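Local coordinates for epimerase domain-containing protein (Bacillus cereus HuA2-4, PDB 6ZLK) that probably interconverts UDP-glucuronic acid and UDP-galacturonic acid by epimerisation at C4 of the sugar, using bound NAD, at residues G10-H15 with D220-T225; I3-A8 with H15-L20. All coordinates share one frame; numbering follows the deposited sequence.

Contact 1: residues G10-H15 with D220-T225; sequences GFIGSH and DCIRGT. With NAD (nicotinamide-adenine-dinucleotide), chain E.
Ile12 meets Ile222 and Cys221 through its CG2 methyl, which chi1 of -60° sets anti to the backbone N. Ile222 has CG1 anti to its carbonyl carbon, and the second torsion of -57° folds CD1 back toward helix 11-21. The two isoleucine side chains run alongside each other, pointing opposite ways. Ile222 CD1 lies 3.8 Å from Ile12 CG2 and equally close to the carbonyl oxygen Ile12 O. Cys221 SG adds a looser apolar touch, 4.1 Å from Ile12 CG2. His15 takes part through its CB alone, 3.9 Å from Ile222 CG1. Its ring leads away and its NE2 is hydrogen-bonded to Pro182 O.

The other branch of Ile12 serves the cofactor. Its CD1 comes within 3.8 Å of NAD C2N, on the nicotinamide ring. Ile12 is thus wedged between helix 218-230 and the NAD. Tyr176 and Val179 of strand 171-180 also touch it.

The helix start grips the pyrophosphate with backbone N-H groups. Phe11 N donates to NAD O2A at 2.8 Å. Ile12 N donates to NAD O2N at 2.9 Å and almost straight, at 174°. One bond goes to each phosphate, and the helix dipole would probably favour their negative charge. Gly10 is the N-cap, and its CA comes within 3.2 Å of NAD O2A. This is the glycine-rich dinucleotide-binding turn of a Rossmann fold, at the N-terminus of its first helix, with helix 218-230 packed at its side.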
loop_
_atom_site.group_PDB
_atom_site.type_symbol
_atom_site.label_atom_id
_atom_site.label_comp_id
_atom_site.label_asym_id
_atom_site.label_seq_id
_atom_site.Cartn_x
_atom_site.Cartn_y
_atom_site.Cartn_z
ATOM N N GLY A 10 15.036 -6.018 -17.458
ATOM C CA GLY A 10 15.404 -6.545 -16.145
ATOM C C GLY A 10 15.674 -8.044 -16.211
ATOM O O GLY A 10 15.590 -8.696 -17.311
ATOM N N PHE A 11 15.980 -8.617 -15.064
ATOM C CA PHE A 11 16.326 -10.040 -14.916
ATOM C C PHE A 11 15.187 -10.910 -15.463
ATOM O O PHE A 11 15.342 -11.673 -16.432
ATOM C CB PHE A 11 16.596 -10.309 -13.443
ATOM C CG PHE A 11 16.594 -11.735 -12.979
ATOM C CD1 PHE A 11 17.082 -12.768 -13.778
ATOM C CD2 PHE A 11 16.213 -12.028 -11.686
ATOM C CE1 PHE A 11 17.123 -14.055 -13.293
ATOM C CE2 PHE A 11 16.239 -13.325 -11.198
ATOM C CZ PHE A 11 16.725 -14.338 -11.997
ATOM N N ILE A 12 13.997 -10.765 -14.854
ATOM C CA ILE A 12 12.867 -11.629 -15.253
ATOM C C ILE A 12 12.305 -11.228 -16.620
ATOM O O ILE A 12 12.056 -12.120 -17.469
ATOM C CB ILE A 12 11.829 -11.725 -14.139
ATOM C CG1 ILE A 12 12.516 -12.312 -12.894
ATOM C CG2 ILE A 12 10.665 -12.615 -14.604
ATOM C CD1 ILE A 12 11.649 -12.365 -11.668
ATOM N N GLY A 13 12.207 -9.910 -16.878
ATOM C CA GLY A 13 11.619 -9.348 -18.099
ATOM C C GLY A 13 12.384 -9.797 -19.318
ATOM O O GLY A 13 11.736 -10.204 -20.322
ATOM N N SER A 14 13.716 -9.822 -19.258
ATOM C CA SER A 14 14.520 -10.176 -20.439
ATOM C C SER A 14 14.272 -11.647 -20.797
ATOM O O SER A 14 14.055 -11.981 -21.974
ATOM C CB SER A 14 15.977 -9.878 -20.213
ATOM O OG SER A 14 16.520 -10.708 -19.232
ATOM N N HIS A 15 14.152 -12.500 -19.779
ATOM C CA HIS A 15 13.896 -13.959 -19.984
ATOM C C HIS A 15 12.471 -14.141 -20.492
ATOM O O HIS A 15 12.252 -15.001 -21.365
ATOM C CB HIS A 15 14.067 -14.753 -18.694
ATOM C CG HIS A 15 15.491 -15.061 -18.310
ATOM N ND1 HIS A 15 16.211 -16.063 -18.933
ATOM C CD2 HIS A 15 16.282 -14.527 -17.361
ATOM C CE1 HIS A 15 17.385 -16.164 -18.326
ATOM N NE2 HIS A 15 17.465 -15.233 -17.362
ATOM N N ASP A 220 11.559 -22.046 -14.429
ATOM C CA ASP A 220 10.284 -22.432 -13.782
ATOM C C ASP A 220 9.368 -21.213 -13.729
ATOM O O ASP A 220 8.190 -21.299 -14.091
ATOM C CB ASP A 220 10.548 -23.125 -12.459
ATOM C CG ASP A 220 11.025 -24.571 -12.592
ATOM O OD1 ASP A 220 10.493 -25.264 -13.532
ATOM O OD2 ASP A 220 11.841 -25.025 -11.744
ATOM N N CYS A 221 9.911 -20.131 -13.167
ATOM C CA CYS A 221 9.220 -18.840 -13.073
ATOM C C CYS A 221 8.598 -18.492 -14.441
ATOM O O CYS A 221 7.417 -18.137 -14.546
ATOM C CB CYS A 221 10.226 -17.790 -12.628
ATOM S SG CYS A 221 9.558 -16.111 -12.757
ATOM N N ILE A 222 9.381 -18.530 -15.505
ATOM C CA ILE A 222 8.919 -18.098 -16.839
ATOM C C ILE A 222 7.859 -19.093 -17.375
ATOM O O ILE A 222 6.851 -18.609 -17.912
ATOM C CB ILE A 222 10.111 -17.937 -17.791
ATOM C CG1 ILE A 222 11.019 -16.810 -17.309
ATOM C CG2 ILE A 222 9.670 -17.774 -19.247
ATOM C CD1 ILE A 222 10.374 -15.468 -17.156
ATOM N N ARG A 223 8.002 -20.398 -17.141
ATOM C CA ARG A 223 6.954 -21.367 -17.570
ATOM C C ARG A 223 5.641 -21.070 -16.845
ATOM O O ARG A 223 4.582 -21.041 -17.515
ATOM C CB ARG A 223 7.363 -22.820 -17.292
ATOM C CG ARG A 223 8.282 -23.345 -18.367
ATOM C CD ARG A 223 8.586 -24.824 -18.174
ATOM N NE ARG A 223 9.530 -25.087 -17.098
ATOM C CZ ARG A 223 10.852 -25.182 -17.259
ATOM N NH1 ARG A 223 11.407 -25.007 -18.461
ATOM N NH2 ARG A 223 11.628 -25.425 -16.217
ATOM N N GLY A 224 5.685 -20.744 -15.544
ATOM C CA GLY A 224 4.442 -20.361 -14.853
ATOM C C GLY A 224 3.858 -19.080 -15.404
ATOM O O GLY A 224 2.613 -18.906 -15.559
ATOM N N THR A 225 4.740 -18.130 -15.699
ATOM C CA THR A 225 4.318 -16.802 -16.143
ATOM C C THR A 225 3.647 -16.906 -17.527
ATOM O O THR A 225 2.596 -16.252 -17.743
ATOM C CB THR A 225 5.527 -15.870 -16.060
ATOM O OG1 THR A 225 6.051 -15.812 -14.729
ATOM C CG2 THR A 225 5.183 -14.496 -16.566
HETATM P PA NAD E . 14.881 -5.839 -12.359
HETATM O O1A NAD E . 15.271 -4.664 -11.547
HETATM O O2A NAD E . 15.939 -6.693 -12.991
HETATM O O5B NAD E . 13.799 -5.509 -13.452
HETATM C C5B NAD E . 12.796 -4.481 -13.314
HETATM C C4B NAD E . 12.939 -3.489 -14.443
HETATM O O4B NAD E . 11.922 -2.476 -14.279
HETATM C C3B NAD E . 14.276 -2.770 -14.498
HETATM O O3B NAD E . 15.079 -3.153 -15.607
HETATM C C2B NAD E . 13.887 -1.288 -14.427
HETATM O O2B NAD E . 14.660 -0.417 -15.233
HETATM C C1B NAD E . 12.430 -1.312 -14.899
HETATM N N9A NAD E . 11.623 -0.207 -14.410
HETATM C C8A NAD E . 11.434 0.184 -13.110
HETATM N N7A NAD E . 10.651 1.222 -12.986
HETATM C C5A NAD E . 10.376 1.581 -14.303
HETATM C C6A NAD E . 9.637 2.626 -14.877
HETATM N N6A NAD E . 9.057 3.623 -14.172
HETATM N N1A NAD E . 9.519 2.653 -16.226
HETATM C C2A NAD E . 10.125 1.687 -16.951
HETATM N N3A NAD E . 10.901 0.680 -16.525
HETATM C C4A NAD E . 10.962 0.673 -15.195
HETATM O O3 NAD E . 14.052 -6.745 -11.324
HETATM P PN NAD E . 13.566 -8.300 -11.472
HETATM O O1N NAD E . 14.338 -9.073 -10.508
HETATM O O2N NAD E . 13.532 -8.630 -12.883
HETATM O O5D NAD E . 12.079 -8.168 -10.962
HETATM C C5D NAD E . 11.068 -8.085 -11.897
HETATM C C4D NAD E . 9.764 -8.071 -11.151
HETATM O O4D NAD E . 9.608 -9.292 -10.406
HETATM C C3D NAD E . 9.603 -6.919 -10.148
HETATM O O3D NAD E . 8.249 -6.434 -10.187
HETATM C C2D NAD E . 9.828 -7.581 -8.790
HETATM O O2D NAD E . 9.227 -6.832 -7.729
HETATM C C1D NAD E . 9.267 -8.965 -9.099
HETATM N N1N NAD E . 9.854 -10.031 -8.303
HETATM C C2N NAD E . 11.149 -10.414 -8.491
HETATM C C3N NAD E . 11.668 -11.405 -7.734
HETATM C C7N NAD E . 13.098 -11.804 -7.850
HETATM O O7N NAD E . 13.455 -12.721 -7.132
HETATM N N7N NAD E . 13.878 -11.200 -8.759
HETATM C C4N NAD E . 10.838 -12.107 -6.841
HETATM C C5N NAD E . 9.571 -11.607 -6.558
HETATM C C6N NAD E . 9.082 -10.605 -7.337
#

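Contact 2: residues I3-A8 with H15-L20; sequences ILVTGA and HLCQAL. With NAD (nicotinamide-adenine-dinucleotide), chain E.
Cys17, Leu20 and Leu16 of helix 15-20 meet Val5, Ile3 and Ala8 of segment 3-8 through apolar contacts alone. Two groups of them can be told apart, one round a sulfur and one round a leucine.

The sulfur group centres on Cys17. Its SG stands beside the backbone N, anti to the carbonyl carbon (chi1 -70°), and is directed at the strand end. Ala8 CB is its nearest partner, 3.7 Å from Cys17 SG. Val5 meets the same sulfur with its branch point, Val5 CB lying 3.9 Å from Cys17 SG, and both methyls are close as well.

The leucine group centres on Leu20. Its CD1 methyl lies 4.1 Å from Val5 CG2, the two side chains reaching tip to tip. The same CD1 is 4.1 Å from Ile3 CG2, and here the side chains cross at a slant. Leu16 CD2 makes a more distant touch with Val5 CG1, at 4.3 Å. Val28 of strand 27-31 lines Val5, Cys17 and Leu20, and Tyr79 of strand 77-80 touches Ile3, Leu16 and Leu20. The layer is buried.

Cofactor contact comes from the turn after the strand. Gly7 CA lies 3.4 Å from NAD O4B, against the adenosine ribose.

Strand and helix run nearly antiparallel, at 162°. This is the first half of the beta-alpha-beta unit 2-6, 11-21, 27-31, the dinucleotide-binding crossover of the Rossmann fold.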
loop_
_atom_site.group_PDB
_atom_site.type_symbol
_atom_site.label_atom_id
_atom_site.label_comp_id
_atom_site.label_asym_id
_atom_site.label_seq_id
_atom_site.Cartn_x
_atom_site.Cartn_y
_atom_site.Cartn_z
ATOM N N ILE A 3 1.821 -8.166 -26.992
ATOM C CA ILE A 3 2.076 -8.243 -25.542
ATOM C C ILE A 3 3.023 -7.106 -25.165
ATOM O O ILE A 3 4.127 -6.980 -25.725
ATOM C CB ILE A 3 2.670 -9.613 -25.193
ATOM C CG1 ILE A 3 1.787 -10.775 -25.671
ATOM C CG2 ILE A 3 2.931 -9.677 -23.703
ATOM C CD1 ILE A 3 2.460 -12.069 -25.606
ATOM N N LEU A 4 2.644 -6.338 -24.160
ATOM C CA LEU A 4 3.505 -5.305 -23.567
ATOM C C LEU A 4 4.174 -5.912 -22.356
ATOM O O LEU A 4 3.467 -6.464 -21.478
ATOM C CB LEU A 4 2.697 -4.103 -23.109
ATOM C CG LEU A 4 3.483 -3.034 -22.375
ATOM C CD1 LEU A 4 4.495 -2.390 -23.313
ATOM C CD2 LEU A 4 2.529 -1.997 -21.813
ATOM N N VAL A 5 5.502 -5.884 -22.294
ATOM C CA VAL A 5 6.256 -6.320 -21.102
ATOM C C VAL A 5 6.891 -5.118 -20.475
ATOM O O VAL A 5 7.827 -4.553 -21.115
ATOM C CB VAL A 5 7.322 -7.379 -21.405
ATOM C CG1 VAL A 5 8.065 -7.749 -20.143
ATOM C CG2 VAL A 5 6.694 -8.611 -22.048
ATOM N N THR A 6 6.424 -4.685 -19.334
ATOM C CA THR A 6 7.098 -3.558 -18.643
ATOM C C THR A 6 8.283 -4.142 -17.897
ATOM O O THR A 6 8.200 -5.292 -17.391
ATOM C CB THR A 6 6.182 -2.763 -17.724
ATOM O OG1 THR A 6 5.909 -3.554 -16.557
ATOM C CG2 THR A 6 4.889 -2.379 -18.412
ATOM N N GLY A 7 9.357 -3.368 -17.760
ATOM C CA GLY A 7 10.575 -3.853 -17.112
ATOM C C GLY A 7 11.274 -4.923 -17.931
ATOM O O GLY A 7 11.940 -5.774 -17.340
ATOM N N ALA A 8 11.175 -4.836 -19.252
ATOM C CA ALA A 8 11.608 -5.866 -20.225
ATOM C C ALA A 8 13.136 -6.055 -20.211
ATOM O O ALA A 8 13.593 -7.127 -20.676
ATOM C CB ALA A 8 11.111 -5.503 -21.588
ATOM N N HIS A 15 14.152 -12.500 -19.779
ATOM C CA HIS A 15 13.896 -13.959 -19.984
ATOM C C HIS A 15 12.471 -14.141 -20.492
ATOM O O HIS A 15 12.252 -15.001 -21.365
ATOM C CB HIS A 15 14.067 -14.753 -18.694
ATOM C CG HIS A 15 15.491 -15.061 -18.310
ATOM N ND1 HIS A 15 16.211 -16.063 -18.933
ATOM C CD2 HIS A 15 16.282 -14.527 -17.361
ATOM C CE1 HIS A 15 17.385 -16.164 -18.326
ATOM N NE2 HIS A 15 17.465 -15.233 -17.362
ATOM N N LEU A 16 11.536 -13.365 -19.977
ATOM C CA LEU A 16 10.133 -13.471 -20.410
ATOM C C LEU A 16 9.978 -13.066 -21.873
ATOM O O LEU A 16 9.319 -13.816 -22.658
ATOM C CB LEU A 16 9.242 -12.649 -19.506
ATOM C CG LEU A 16 7.761 -12.688 -19.867
ATOM C CD1 LEU A 16 7.167 -14.080 -19.808
ATOM C CD2 LEU A 16 6.978 -11.725 -18.958
ATOM N N CYS A 17 10.599 -11.973 -22.276
ATOM C CA CYS A 17 10.524 -11.536 -23.680
ATOM C C CYS A 17 11.098 -12.638 -24.600
ATOM O O CYS A 17 10.523 -12.946 -25.624
ATOM C CB CYS A 17 11.284 -10.231 -23.877
ATOM S SG CYS A 17 10.464 -8.829 -23.094
ATOM N N GLN A 18 12.235 -13.200 -24.240
ATOM C CA GLN A 18 12.910 -14.255 -25.017
ATOM C C GLN A 18 11.955 -15.444 -25.159
ATOM O O GLN A 18 11.780 -15.984 -26.267
ATOM C CB GLN A 18 14.205 -14.627 -24.307
ATOM C CG GLN A 18 15.131 -15.496 -25.113
ATOM C CD GLN A 18 16.553 -15.175 -24.710
ATOM O OE1 GLN A 18 16.825 -14.865 -23.553
ATOM N NE2 GLN A 18 17.453 -15.195 -25.678
ATOM N N ALA A 19 11.308 -15.842 -24.071
ATOM C CA ALA A 19 10.388 -16.994 -24.096
ATOM C C ALA A 19 9.164 -16.691 -24.969
ATOM O O ALA A 19 8.762 -17.569 -25.785
ATOM C CB ALA A 19 9.964 -17.378 -22.704
ATOM N N LEU A 20 8.532 -15.539 -24.801
ATOM C CA LEU A 20 7.355 -15.201 -25.621
ATOM C C LEU A 20 7.700 -15.216 -27.109
ATOM O O LEU A 20 6.870 -15.693 -27.908
ATOM C CB LEU A 20 6.767 -13.857 -25.205
ATOM C CG LEU A 20 6.240 -13.824 -23.791
ATOM C CD1 LEU A 20 5.985 -12.394 -23.339
ATOM C CD2 LEU A 20 5.009 -14.674 -23.603
HETATM P PA NAD E . 14.881 -5.839 -12.359
HETATM O O1A NAD E . 15.271 -4.664 -11.547
HETATM O O2A NAD E . 15.939 -6.693 -12.991
HETATM O O5B NAD E . 13.799 -5.509 -13.452
HETATM C C5B NAD E . 12.796 -4.481 -13.314
HETATM C C4B NAD E . 12.939 -3.489 -14.443
HETATM O O4B NAD E . 11.922 -2.476 -14.279
HETATM C C3B NAD E . 14.276 -2.770 -14.498
HETATM O O3B NAD E . 15.079 -3.153 -15.607
HETATM C C2B NAD E . 13.887 -1.288 -14.427
HETATM O O2B NAD E . 14.660 -0.417 -15.233
HETATM C C1B NAD E . 12.430 -1.312 -14.899
HETATM N N9A NAD E . 11.623 -0.207 -14.410
HETATM C C8A NAD E . 11.434 0.184 -13.110
HETATM N N7A NAD E . 10.651 1.222 -12.986
HETATM C C5A NAD E . 10.376 1.581 -14.303
HETATM C C6A NAD E . 9.637 2.626 -14.877
HETATM N N6A NAD E . 9.057 3.623 -14.172
HETATM N N1A NAD E . 9.519 2.653 -16.226
HETATM C C2A NAD E . 10.125 1.687 -16.951
HETATM N N3A NAD E . 10.901 0.680 -16.525
HETATM C C4A NAD E . 10.962 0.673 -15.195
HETATM O O3 NAD E . 14.052 -6.745 -11.324
HETATM P PN NAD E . 13.566 -8.300 -11.472
HETATM O O1N NAD E . 14.338 -9.073 -10.508
HETATM O O2N NAD E . 13.532 -8.630 -12.883
HETATM O O5D NAD E . 12.079 -8.168 -10.962
HETATM C C5D NAD E . 11.068 -8.085 -11.897
HETATM C C4D NAD E . 9.764 -8.071 -11.151
HETATM O O4D NAD E . 9.608 -9.292 -10.406
HETATM C C3D NAD E . 9.603 -6.919 -10.148
HETATM O O3D NAD E . 8.249 -6.434 -10.187
HETATM C C2D NAD E . 9.828 -7.581 -8.790
HETATM O O2D NAD E . 9.227 -6.832 -7.729
HETATM C C1D NAD E . 9.267 -8.965 -9.099
HETATM N N1N NAD E . 9.854 -10.031 -8.303
HETATM C C2N NAD E . 11.149 -10.414 -8.491
HETATM C C3N NAD E . 11.668 -11.405 -7.734
HETATM C C7N NAD E . 13.098 -11.804 -7.850
HETATM O O7N NAD E . 13.455 -12.721 -7.132
HETATM N N7N NAD E . 13.878 -11.200 -8.759
HETATM C C4N NAD E . 10.838 -12.107 -6.841
HETATM C C5N NAD E . 9.571 -11.607 -6.558
HETATM C C6N NAD E . 9.082 -10.605 -7.337
#

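Overall arrangement
Contacts 1 and 2 share helix 11-21 and the residue His15, and their centres are 8 Å apart. Their segments alternate along the chain: 3-8, 10-15, 15-20, then 220-225 some 200 residues later. Contact 2 is local and seats the helix on parallel strands of the main sheet, 2-6 with 27-31 and 77-80 beside it. Contact 1 is distant in sequence and brings helix 218-230 against the same helix. The two also touch directly, with Ile222 CG2 3.5 Å from Ala19 CB and Thr225 CG2 3.8 Å from Leu16 CD1. Both touch NAD, contact 2 at the adenosine ribose and contact 1 at the pyrophosphate and nicotinamide. The cofactor-binding helix is therefore packed by both the sheet and helix 218-230.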